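Local coordinates for protein Protease/Reverse transcriptase/ribonuclease H (Eastern chimpanzee simian foamy virus, PDB 7KSF) that combines a retroviral aspartic protease with a reverse transcriptase and ribonuclease H, probably processing viral polyproteins and copying the RNA genome into DNA, at residues 182-196 / 264-278. The protein carries 1 engineered substitution. Residues are numbered along the deposited sequence; the frame is centred on the assembly and turned at random.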
ATOM      1  N   LEU A 182     -27.019  -6.777  -2.156  1.00 63.19           N
ATOM      2  CA  LEU A 182     -28.422  -7.144  -2.019  1.00 60.89           C
ATOM      3  C   LEU A 182     -28.591  -8.650  -2.112  1.00 61.33           C
ATOM      4  O   LEU A 182     -29.385  -9.248  -1.375  1.00 68.34           O
ATOM      5  CB  LEU A 182     -29.264  -6.453  -3.092  1.00 61.83           C
ATOM      6  CG  LEU A 182     -29.570  -4.967  -2.943  1.00 63.03           C
ATOM      7  CD1 LEU A 182     -30.128  -4.442  -4.253  1.00 63.32           C
ATOM      8  CD2 LEU A 182     -30.548  -4.724  -1.807  1.00 69.89           C
ATOM      9  N   LYS A 183     -27.843  -9.285  -3.017  1.00 66.07           N
ATOM     10  CA  LYS A 183     -27.945 -10.729  -3.181  1.00 69.33           C
ATOM     11  C   LYS A 183     -27.456 -11.453  -1.935  1.00 68.24           C
ATOM     12  O   LYS A 183     -28.044 -12.457  -1.520  1.00 69.32           O
ATOM     13  CB  LYS A 183     -27.155 -11.176  -4.411  1.00 65.71           C
ATOM     14  CG  LYS A 183     -27.605 -12.507  -5.005  1.00 66.85           C
ATOM     15  CD  LYS A 183     -26.926 -12.768  -6.340  1.00 66.92           C
ATOM     16  CE  LYS A 183     -27.694 -13.792  -7.160  1.00 93.68           C
ATOM     17  NZ  LYS A 183     -26.975 -14.162  -8.410  1.00 84.51           N
ATOM     18  N   GLN A 184     -26.386 -10.948  -1.321  1.00 66.37           N
ATOM     19  CA  GLN A 184     -25.882 -11.486  -0.066  1.00 67.62           C
ATOM     20  C   GLN A 184     -26.652 -10.984   1.143  1.00 62.61           C
ATOM     21  O   GLN A 184     -26.373 -11.424   2.263  1.00 63.61           O
ATOM     22  CB  GLN A 184     -24.405 -11.137   0.096  1.00 71.92           C
ATOM     23  CG  GLN A 184     -23.539 -11.650  -1.024  1.00 59.64           C
ATOM     24  CD  GLN A 184     -22.104 -11.219  -0.876  1.00 58.85           C
ATOM     25  OE1 GLN A 184     -21.317 -11.872  -0.193  1.00 58.43           O
ATOM     26  NE2 GLN A 184     -21.753 -10.108  -1.510  1.00 58.39           N
ATOM     27  N   GLY A 185     -27.599 -10.071   0.948  1.00 62.16           N
ATOM     28  CA  GLY A 185     -28.336  -9.514   2.060  1.00 66.90           C
ATOM     29  C   GLY A 185     -27.590  -8.475   2.859  1.00 68.10           C
ATOM     30  O   GLY A 185     -28.074  -8.071   3.921  1.00 71.63           O
ATOM     31  N   VAL A 186     -26.422  -8.034   2.389  1.00 62.14           N
ATOM     32  CA  VAL A 186     -25.707  -6.965   3.072  1.00 62.47           C
ATOM     33  C   VAL A 186     -26.517  -5.676   3.029  1.00 63.11           C
ATOM     34  O   VAL A 186     -26.511  -4.895   3.987  1.00 74.43           O
ATOM     35  CB  VAL A 186     -24.309  -6.785   2.449  1.00 61.44           C
ATOM     36  CG1 VAL A 186     -23.468  -5.833   3.285  1.00 62.26           C
ATOM     37  CG2 VAL A 186     -23.624  -8.134   2.316  1.00 61.16           C
ATOM     38  N   LEU A 187     -27.234  -5.440   1.934  1.00 62.90           N
ATOM     39  CA  LEU A 187     -28.132  -4.304   1.806  1.00 64.06           C
ATOM     40  C   LEU A 187     -29.574  -4.785   1.805  1.00 71.69           C
ATOM     41  O   LEU A 187     -29.903  -5.795   1.176  1.00 66.28           O
ATOM     42  CB  LEU A 187     -27.860  -3.520   0.524  1.00 63.91           C
ATOM     43  CG  LEU A 187     -26.539  -2.763   0.484  1.00 63.57           C
ATOM     44  CD1 LEU A 187     -26.414  -2.056  -0.843  1.00 63.39           C
ATOM     45  CD2 LEU A 187     -26.461  -1.773   1.632  1.00 66.76           C
ATOM     46  N   THR A 188     -30.432  -4.049   2.505  1.00 70.29           N
ATOM     47  CA  THR A 188     -31.847  -4.353   2.547  1.00 67.89           C
ATOM     48  C   THR A 188     -32.653  -3.135   2.118  1.00 72.13           C
ATOM     49  O   THR A 188     -32.365  -2.014   2.551  1.00 81.42           O
ATOM     50  CB  THR A 188     -32.293  -4.789   3.948  1.00 71.69           C
ATOM     51  OG1 THR A 188     -33.722  -4.755   4.026  1.00 81.23           O
ATOM     52  CG2 THR A 188     -31.699  -3.874   5.009  1.00 68.11           C
ATOM     53  N   PRO A 189     -33.658  -3.319   1.266  1.00 69.56           N
ATOM     54  CA  PRO A 189     -34.508  -2.190   0.863  1.00 76.08           C
ATOM     55  C   PRO A 189     -35.426  -1.783   2.008  1.00 94.81           C
ATOM     56  O   PRO A 189     -36.281  -2.558   2.440  1.00 98.66           O
ATOM     57  CB  PRO A 189     -35.292  -2.742  -0.330  1.00 79.93           C
ATOM     58  CG  PRO A 189     -35.322  -4.217  -0.103  1.00 77.57           C
ATOM     59  CD  PRO A 189     -34.031  -4.569   0.584  1.00 70.12           C
ATOM     60  N   GLN A 190     -35.236  -0.560   2.502  1.00 91.62           N
ATOM     61  CA  GLN A 190     -36.010  -0.074   3.636  1.00 87.72           C
ATOM     62  C   GLN A 190     -35.903   1.441   3.697  1.00 83.34           C
ATOM     63  O   GLN A 190     -34.796   1.990   3.696  1.00 72.75           O
ATOM     64  CB  GLN A 190     -35.515  -0.708   4.944  1.00 79.88           C
ATOM     65  CG  GLN A 190     -36.205  -0.198   6.200  1.00 72.72           C
ATOM     66  CD  GLN A 190     -35.739  -0.909   7.457  1.00 73.04           C
ATOM     67  OE1 GLN A 190     -35.275  -2.049   7.408  1.00 71.33           O
ATOM     68  NE2 GLN A 190     -35.857  -0.233   8.593  1.00 81.17           N
ATOM     69  N   ASN A 191     -37.053   2.110   3.737  1.00 86.75           N
ATOM     70  CA  ASN A 191     -37.082   3.545   3.956  1.00 89.36           C
ATOM     71  C   ASN A 191     -36.623   3.871   5.370  1.00 88.33           C
ATOM     72  O   ASN A 191     -36.626   3.022   6.268  1.00 74.58           O
ATOM     73  CB  ASN A 191     -38.487   4.099   3.727  1.00 88.85           C
ATOM     74  CG  ASN A 191     -38.927   3.986   2.288  1.00 73.70           C
ATOM     75  OD1 ASN A 191     -38.517   3.077   1.569  1.00 73.35           O
ATOM     76  ND2 ASN A 191     -39.767   4.919   1.859  1.00 73.29           N
ATOM     77  N   SER A 192     -36.235   5.123   5.574  1.00 80.89           N
ATOM     78  CA  SER A 192     -35.695   5.526   6.862  1.00 75.90           C
ATOM     79  C   SER A 192     -35.794   7.037   6.985  1.00 84.17           C
ATOM     80  O   SER A 192     -36.097   7.741   6.019  1.00 77.06           O
ATOM     81  CB  SER A 192     -34.248   5.058   7.026  1.00 75.07           C
ATOM     82  OG  SER A 192     -33.568   5.819   8.009  1.00 75.49           O
ATOM     83  N   THR A 193     -35.541   7.518   8.202  1.00 97.49           N
ATOM     84  CA  THR A 193     -35.516   8.955   8.442  1.00101.67           C
ATOM     85  C   THR A 193     -34.211   9.573   7.956  1.00102.10           C
ATOM     86  O   THR A 193     -34.222  10.645   7.342  1.00101.50           O
ATOM     87  CB  THR A 193     -35.713   9.235   9.934  1.00 98.79           C
ATOM     88  OG1 THR A 193     -36.916   8.600  10.385  1.00 92.92           O
ATOM     89  CG2 THR A 193     -35.800  10.733  10.192  1.00 92.70           C
ATOM     90  N   MET A 194     -33.087   8.907   8.207  1.00 84.98           N
ATOM     91  CA  MET A 194     -31.777   9.425   7.847  1.00 79.28           C
ATOM     92  C   MET A 194     -31.418   9.034   6.420  1.00 78.51           C
ATOM     93  O   MET A 194     -31.786   7.957   5.946  1.00 89.48           O
ATOM     94  CB  MET A 194     -30.712   8.899   8.812  1.00 78.44           C
ATOM     95  CG  MET A 194     -29.316   9.433   8.546  1.00 79.53           C
ATOM     96  SD  MET A 194     -29.307  11.234   8.462  1.00 83.69           S
ATOM     97  CE  MET A 194     -27.581  11.565   8.113  1.00 82.65           C
ATOM     98  N   ASN A 195     -30.701   9.921   5.737  1.00 79.99           N
ATOM     99  CA  ASN A 195     -30.159   9.637   4.419  1.00 79.09           C
ATOM    100  C   ASN A 195     -28.733  10.159   4.350  1.00 79.57           C
ATOM    101  O   ASN A 195     -28.422  11.217   4.905  1.00 80.81           O
ATOM    102  CB  ASN A 195     -30.994  10.278   3.309  1.00 79.90           C
ATOM    103  CG  ASN A 195     -30.648   9.737   1.941  1.00 78.33           C
ATOM    104  OD1 ASN A 195     -31.275   8.792   1.465  1.00 76.71           O
ATOM    105  ND2 ASN A 195     -29.645  10.327   1.301  1.00 80.29           N
ATOM    106  N   THR A 196     -27.871   9.415   3.660  1.00 81.27           N
ATOM    107  CA  THR A 196     -26.453   9.713   3.577  1.00 79.43           C
ATOM    108  C   THR A 196     -26.039   9.955   2.131  1.00 81.78           C
ATOM    109  O   THR A 196     -26.440   9.198   1.241  1.00 88.99           O
ATOM    110  CB  THR A 196     -25.625   8.555   4.167  1.00 76.78           C
ATOM    111  OG1 THR A 196     -25.752   8.549   5.594  1.00 76.79           O
ATOM    112  CG2 THR A 196     -24.156   8.687   3.797  1.00 76.81           C
ATOM    113  N   TRP A 264     -32.211   1.507  10.019  1.00 72.22           N
ATOM    114  CA  TRP A 264     -32.646   2.802   9.505  1.00 72.47           C
ATOM    115  C   TRP A 264     -31.549   3.859   9.569  1.00 77.52           C
ATOM    116  O   TRP A 264     -31.581   4.814   8.783  1.00 78.29           O
ATOM    117  CB  TRP A 264     -33.874   3.287  10.280  1.00 77.96           C
ATOM    118  CG  TRP A 264     -33.567   3.704  11.687  1.00 74.99           C
ATOM    119  CD1 TRP A 264     -33.626   2.929  12.803  1.00 74.24           C
ATOM    120  CD2 TRP A 264     -33.149   5.002  12.123  1.00 72.78           C
ATOM    121  NE1 TRP A 264     -33.269   3.661  13.912  1.00 74.66           N
ATOM    122  CE2 TRP A 264     -32.972   4.938  13.518  1.00 72.84           C
ATOM    123  CE3 TRP A 264     -32.905   6.211  11.467  1.00 73.70           C
ATOM    124  CZ2 TRP A 264     -32.564   6.037  14.268  1.00 72.67           C
ATOM    125  CZ3 TRP A 264     -32.502   7.301  12.210  1.00 74.28           C
ATOM    126  CH2 TRP A 264     -32.336   7.206  13.598  1.00 73.36           C
ATOM    127  N   LEU A 265     -30.593   3.717  10.485  1.00 72.83           N
ATOM    128  CA  LEU A 265     -29.581   4.752  10.669  1.00 73.10           C
ATOM    129  C   LEU A 265     -28.650   4.851   9.465  1.00 72.88           C
ATOM    130  O   LEU A 265     -28.232   5.948   9.083  1.00 73.55           O
ATOM    131  CB  LEU A 265     -28.777   4.472  11.939  1.00 73.73           C
ATOM    132  CG  LEU A 265     -27.756   5.543  12.322  1.00 87.03           C
ATOM    133  CD1 LEU A 265     -28.463   6.856  12.608  1.00 76.67           C
ATOM    134  CD2 LEU A 265     -26.933   5.098  13.517  1.00105.49           C
ATOM    135  N   THR A 266     -28.322   3.712   8.852  1.00 82.32           N
ATOM    136  CA  THR A 266     -27.341   3.648   7.778  1.00 71.74           C
ATOM    137  C   THR A 266     -27.961   3.820   6.393  1.00 71.29           C
ATOM    138  O   THR A 266     -27.371   3.374   5.402  1.00 70.85           O
ATOM    139  CB  THR A 266     -26.589   2.317   7.843  1.00 70.43           C
ATOM    140  OG1 THR A 266     -27.529   1.239   7.774  1.00 70.09           O
ATOM    141  CG2 THR A 266     -25.800   2.206   9.138  1.00 70.27           C
ATOM    142  N   ALA A 267     -29.120   4.459   6.300  1.00 71.72           N
ATOM    143  CA  ALA A 267     -29.845   4.493   5.040  1.00 76.82           C
ATOM    144  C   ALA A 267     -29.215   5.472   4.057  1.00 72.23           C
ATOM    145  O   ALA A 267     -28.613   6.480   4.439  1.00 74.14           O
ATOM    146  CB  ALA A 267     -31.309   4.863   5.275  1.00 77.40           C
ATOM    147  N   PHE A 268     -29.370   5.156   2.772  1.00 91.10           N
ATOM    148  CA  PHE A 268     -28.849   5.956   1.674  1.00 84.07           C
ATOM    149  C   PHE A 268     -29.755   5.763   0.464  1.00 73.65           C
ATOM    150  O   PHE A 268     -30.456   4.755   0.341  1.00 72.97           O
ATOM    151  CB  PHE A 268     -27.405   5.572   1.331  1.00 72.88           C
ATOM    152  CG  PHE A 268     -27.243   4.138   0.917  1.00 71.76           C
ATOM    153  CD1 PHE A 268     -27.081   3.145   1.868  1.00 70.53           C
ATOM    154  CD2 PHE A 268     -27.250   3.787  -0.420  1.00 72.05           C
ATOM    155  CE1 PHE A 268     -26.935   1.825   1.489  1.00 69.57           C
ATOM    156  CE2 PHE A 268     -27.104   2.469  -0.806  1.00 70.76           C
ATOM    157  CZ  PHE A 268     -26.945   1.488   0.152  1.00 69.49           C
ATOM    158  N   THR A 269     -29.729   6.741  -0.438  1.00 75.05           N
ATOM    159  CA  THR A 269     -30.593   6.757  -1.612  1.00 75.43           C
ATOM    160  C   THR A 269     -29.766   6.459  -2.857  1.00 86.45           C
ATOM    161  O   THR A 269     -28.788   7.159  -3.141  1.00 91.16           O
ATOM    162  CB  THR A 269     -31.306   8.102  -1.754  1.00 76.70           C
ATOM    163  OG1 THR A 269     -32.142   8.330  -0.613  1.00 92.69           O
ATOM    164  CG2 THR A 269     -32.160   8.118  -3.011  1.00 81.54           C
ATOM    165  N   TRP A 270     -30.169   5.427  -3.600  1.00 91.39           N
ATOM    166  CA  TRP A 270     -29.508   5.038  -4.841  1.00 90.42           C
ATOM    167  C   TRP A 270     -30.564   4.848  -5.920  1.00 82.37           C
ATOM    168  O   TRP A 270     -31.459   4.007  -5.773  1.00 75.78           O
ATOM    169  CB  TRP A 270     -28.688   3.757  -4.653  1.00 80.36           C
ATOM    170  CG  TRP A 270     -28.208   3.143  -5.937  1.00 96.00           C
ATOM    171  CD1 TRP A 270     -28.792   2.117  -6.624  1.00 91.50           C
ATOM    172  CD2 TRP A 270     -27.041   3.509  -6.684  1.00 88.69           C
ATOM    173  NE1 TRP A 270     -28.064   1.826  -7.752  1.00 72.20           N
ATOM    174  CE2 TRP A 270     -26.983   2.668  -7.812  1.00 72.91           C
ATOM    175  CE3 TRP A 270     -26.042   4.470  -6.509  1.00 80.90           C
ATOM    176  CZ2 TRP A 270     -25.968   2.757  -8.759  1.00 73.32           C
ATOM    177  CZ3 TRP A 270     -25.034   4.557  -7.447  1.00 74.45           C
ATOM    178  CH2 TRP A 270     -25.004   3.706  -8.559  1.00 74.18           C
ATOM    179  N   GLN A 271     -30.457   5.630  -6.996  1.00 76.28           N
ATOM    180  CA  GLN A 271     -31.377   5.563  -8.128  1.00 77.39           C
ATOM    181  C   GLN A 271     -32.828   5.730  -7.673  1.00 77.47           C
ATOM    182  O   GLN A 271     -33.722   4.980  -8.071  1.00 92.05           O
ATOM    183  CB  GLN A 271     -31.191   4.259  -8.908  1.00 92.35           C
ATOM    184  CG  GLN A 271     -29.825   4.137  -9.551  1.00 82.34           C
ATOM    185  CD  GLN A 271     -29.508   5.315 -10.447  1.00 82.61           C
ATOM    186  OE1 GLN A 271     -28.403   5.852 -10.412  1.00 86.75           O
ATOM    187  NE2 GLN A 271     -30.479   5.719 -11.262  1.00 75.88           N
ATOM    188  N   GLY A 272     -33.054   6.731  -6.824  1.00 79.01           N
ATOM    189  CA  GLY A 272     -34.388   7.007  -6.331  1.00 75.95           C
ATOM    190  C   GLY A 272     -34.974   5.949  -5.424  1.00 75.68           C
ATOM    191  O   GLY A 272     -36.179   5.983  -5.153  1.00 75.66           O
ATOM    192  N   LYS A 273     -34.156   5.016  -4.943  1.00 75.44           N
ATOM    193  CA  LYS A 273     -34.608   3.958  -4.051  1.00 75.02           C
ATOM    194  C   LYS A 273     -33.716   3.948  -2.819  1.00 74.67           C
ATOM    195  O   LYS A 273     -32.491   4.042  -2.940  1.00 80.57           O
ATOM    196  CB  LYS A 273     -34.582   2.599  -4.757  1.00 75.05           C
ATOM    197  CG  LYS A 273     -35.137   1.467  -3.933  1.00 77.11           C
ATOM    198  CD  LYS A 273     -35.295   0.216  -4.770  1.00100.63           C
ATOM    199  CE  LYS A 273     -35.723  -0.962  -3.912  1.00 91.93           C
ATOM    200  NZ  LYS A 273     -35.810  -2.221  -4.699  1.00 75.43           N
ATOM    201  N   GLN A 274     -34.331   3.851  -1.646  1.00 79.66           N
ATOM    202  CA  GLN A 274     -33.615   3.931  -0.382  1.00 73.66           C
ATOM    203  C   GLN A 274     -33.270   2.531   0.106  1.00 73.07           C
ATOM    204  O   GLN A 274     -34.127   1.641   0.108  1.00 78.41           O
ATOM    205  CB  GLN A 274     -34.455   4.675   0.657  1.00 79.60           C
ATOM    206  CG  GLN A 274     -33.720   5.051   1.930  1.00 85.60           C
ATOM    207  CD  GLN A 274     -34.545   5.957   2.829  1.00 91.55           C
ATOM    208  OE1 GLN A 274     -34.125   6.309   3.933  1.00 90.89           O
ATOM    209  NE2 GLN A 274     -35.726   6.342   2.361  1.00 92.31           N
ATOM    210  N   TYR A 275     -32.020   2.336   0.509  1.00 72.26           N
ATOM    211  CA  TYR A 275     -31.543   1.057   1.015  1.00 70.97           C
ATOM    212  C   TYR A 275     -30.958   1.241   2.409  1.00 70.27           C
ATOM    213  O   TYR A 275     -30.731   2.360   2.870  1.00 79.26           O
ATOM    214  CB  TYR A 275     -30.499   0.439   0.078  1.00 70.79           C
ATOM    215  CG  TYR A 275     -31.069  -0.077  -1.225  1.00 73.69           C
ATOM    216  CD1 TYR A 275     -30.907   0.634  -2.408  1.00 74.53           C
ATOM    217  CD2 TYR A 275     -31.772  -1.274  -1.271  1.00 73.37           C
ATOM    218  CE1 TYR A 275     -31.425   0.163  -3.604  1.00 77.20           C
ATOM    219  CE2 TYR A 275     -32.296  -1.751  -2.461  1.00 80.79           C
ATOM    220  CZ  TYR A 275     -32.118  -1.028  -3.622  1.00 84.76           C
ATOM    221  OH  TYR A 275     -32.636  -1.500  -4.807  1.00 81.29           O
ATOM    222  N   CYS A 276     -30.713   0.119   3.085  1.00 69.46           N
ATOM    223  CA  CYS A 276     -30.142   0.130   4.423  1.00 68.61           C
ATOM    224  C   CYS A 276     -29.105  -0.979   4.544  1.00 67.42           C
ATOM    225  O   CYS A 276     -29.120  -1.958   3.794  1.00 68.96           O
ATOM    226  CB  CYS A 276     -31.224  -0.034   5.499  1.00 71.64           C
ATOM    227  SG  CYS A 276     -32.361   1.361   5.621  1.00 81.23           S
ATOM    228  N   TRP A 277     -28.200  -0.811   5.505  1.00 67.30           N
ATOM    229  CA  TRP A 277     -27.098  -1.741   5.712  1.00 66.36           C
ATOM    230  C   TRP A 277     -27.467  -2.784   6.756  1.00 66.40           C
ATOM    231  O   TRP A 277     -27.903  -2.442   7.860  1.00 73.20           O
ATOM    232  CB  TRP A 277     -25.832  -1.000   6.145  1.00 66.85           C
ATOM    233  CG  TRP A 277     -25.151  -0.271   5.040  1.00 66.81           C
ATOM    234  CD1 TRP A 277     -25.389   1.009   4.636  1.00 67.62           C
ATOM    235  CD2 TRP A 277     -24.111  -0.773   4.196  1.00 66.18           C
ATOM    236  NE1 TRP A 277     -24.562   1.335   3.588  1.00 67.41           N
ATOM    237  CE2 TRP A 277     -23.768   0.257   3.299  1.00 66.52           C
ATOM    238  CE3 TRP A 277     -23.437  -1.996   4.110  1.00 65.62           C
ATOM    239  CZ2 TRP A 277     -22.780   0.104   2.330  1.00 66.34           C
ATOM    240  CZ3 TRP A 277     -22.458  -2.145   3.146  1.00 65.34           C
ATOM    241  CH2 TRP A 277     -22.139  -1.101   2.270  1.00 65.88           C
ATOM    242  N   THR A 278     -27.288  -4.057   6.401  1.00 65.87           N
ATOM    243  CA  THR A 278     -27.410  -5.134   7.376  1.00 66.31           C
ATOM    244  C   THR A 278     -26.155  -5.255   8.230  1.00 67.20           C
ATOM    245  O   THR A 278     -26.242  -5.616   9.410  1.00 68.05           O
ATOM    246  CB  THR A 278     -27.687  -6.459   6.659  1.00 65.68           C
ATOM    247  OG1 THR A 278     -28.905  -6.353   5.912  1.00 65.60           O
ATOM    248  CG2 THR A 278     -27.811  -7.602   7.655  1.00 67.28           C
TER
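Thr278 N donates to Val186 O over 2.7 Å, with an N-H...O angle of 168°. The same residue also reaches the preceding carbonyl: its hydroxyl OG1 donates to Gly185 O at 2.8 Å, nearly in line with the C=O bond, just where a Schellman motif ends helix 171-184. Chi1 of -60° sets OG1 beside the backbone N and within reach of Gly185 O, while N itself binds Val186 O, and one threonine thereby serves two successive carbonyls. Antiparallel pairing continues at the hydrogen-bonded pair Thr188-Cys276, where Thr188 N to Cys276 O and Cys276 N to Thr188 O both measure 2.8 Å; a weak bond from Gln190 N to Gln274 O follows. On one face, Leu187 CD2 sits above the five-membered ring of Trp277, 3.8 Å from its centroid and 17° off the normal, a CH-pi contact. The same methyl lies 3.6 Å from Phe268 CZ, at that ring's edge, so one methyl touches the face of Trp277 and the edge of Phe268. Leu182 CD2 meets Tyr275 CE2 at 3.5 Å, bringing in the last helical turn. Strand 273-277 thus has 187-189 on one side and its hairpin partner 268-270, reached through a type I' turn, on the other: a small three-stranded antiparallel sheet whose hairpin belongs to the reverse transcriptase.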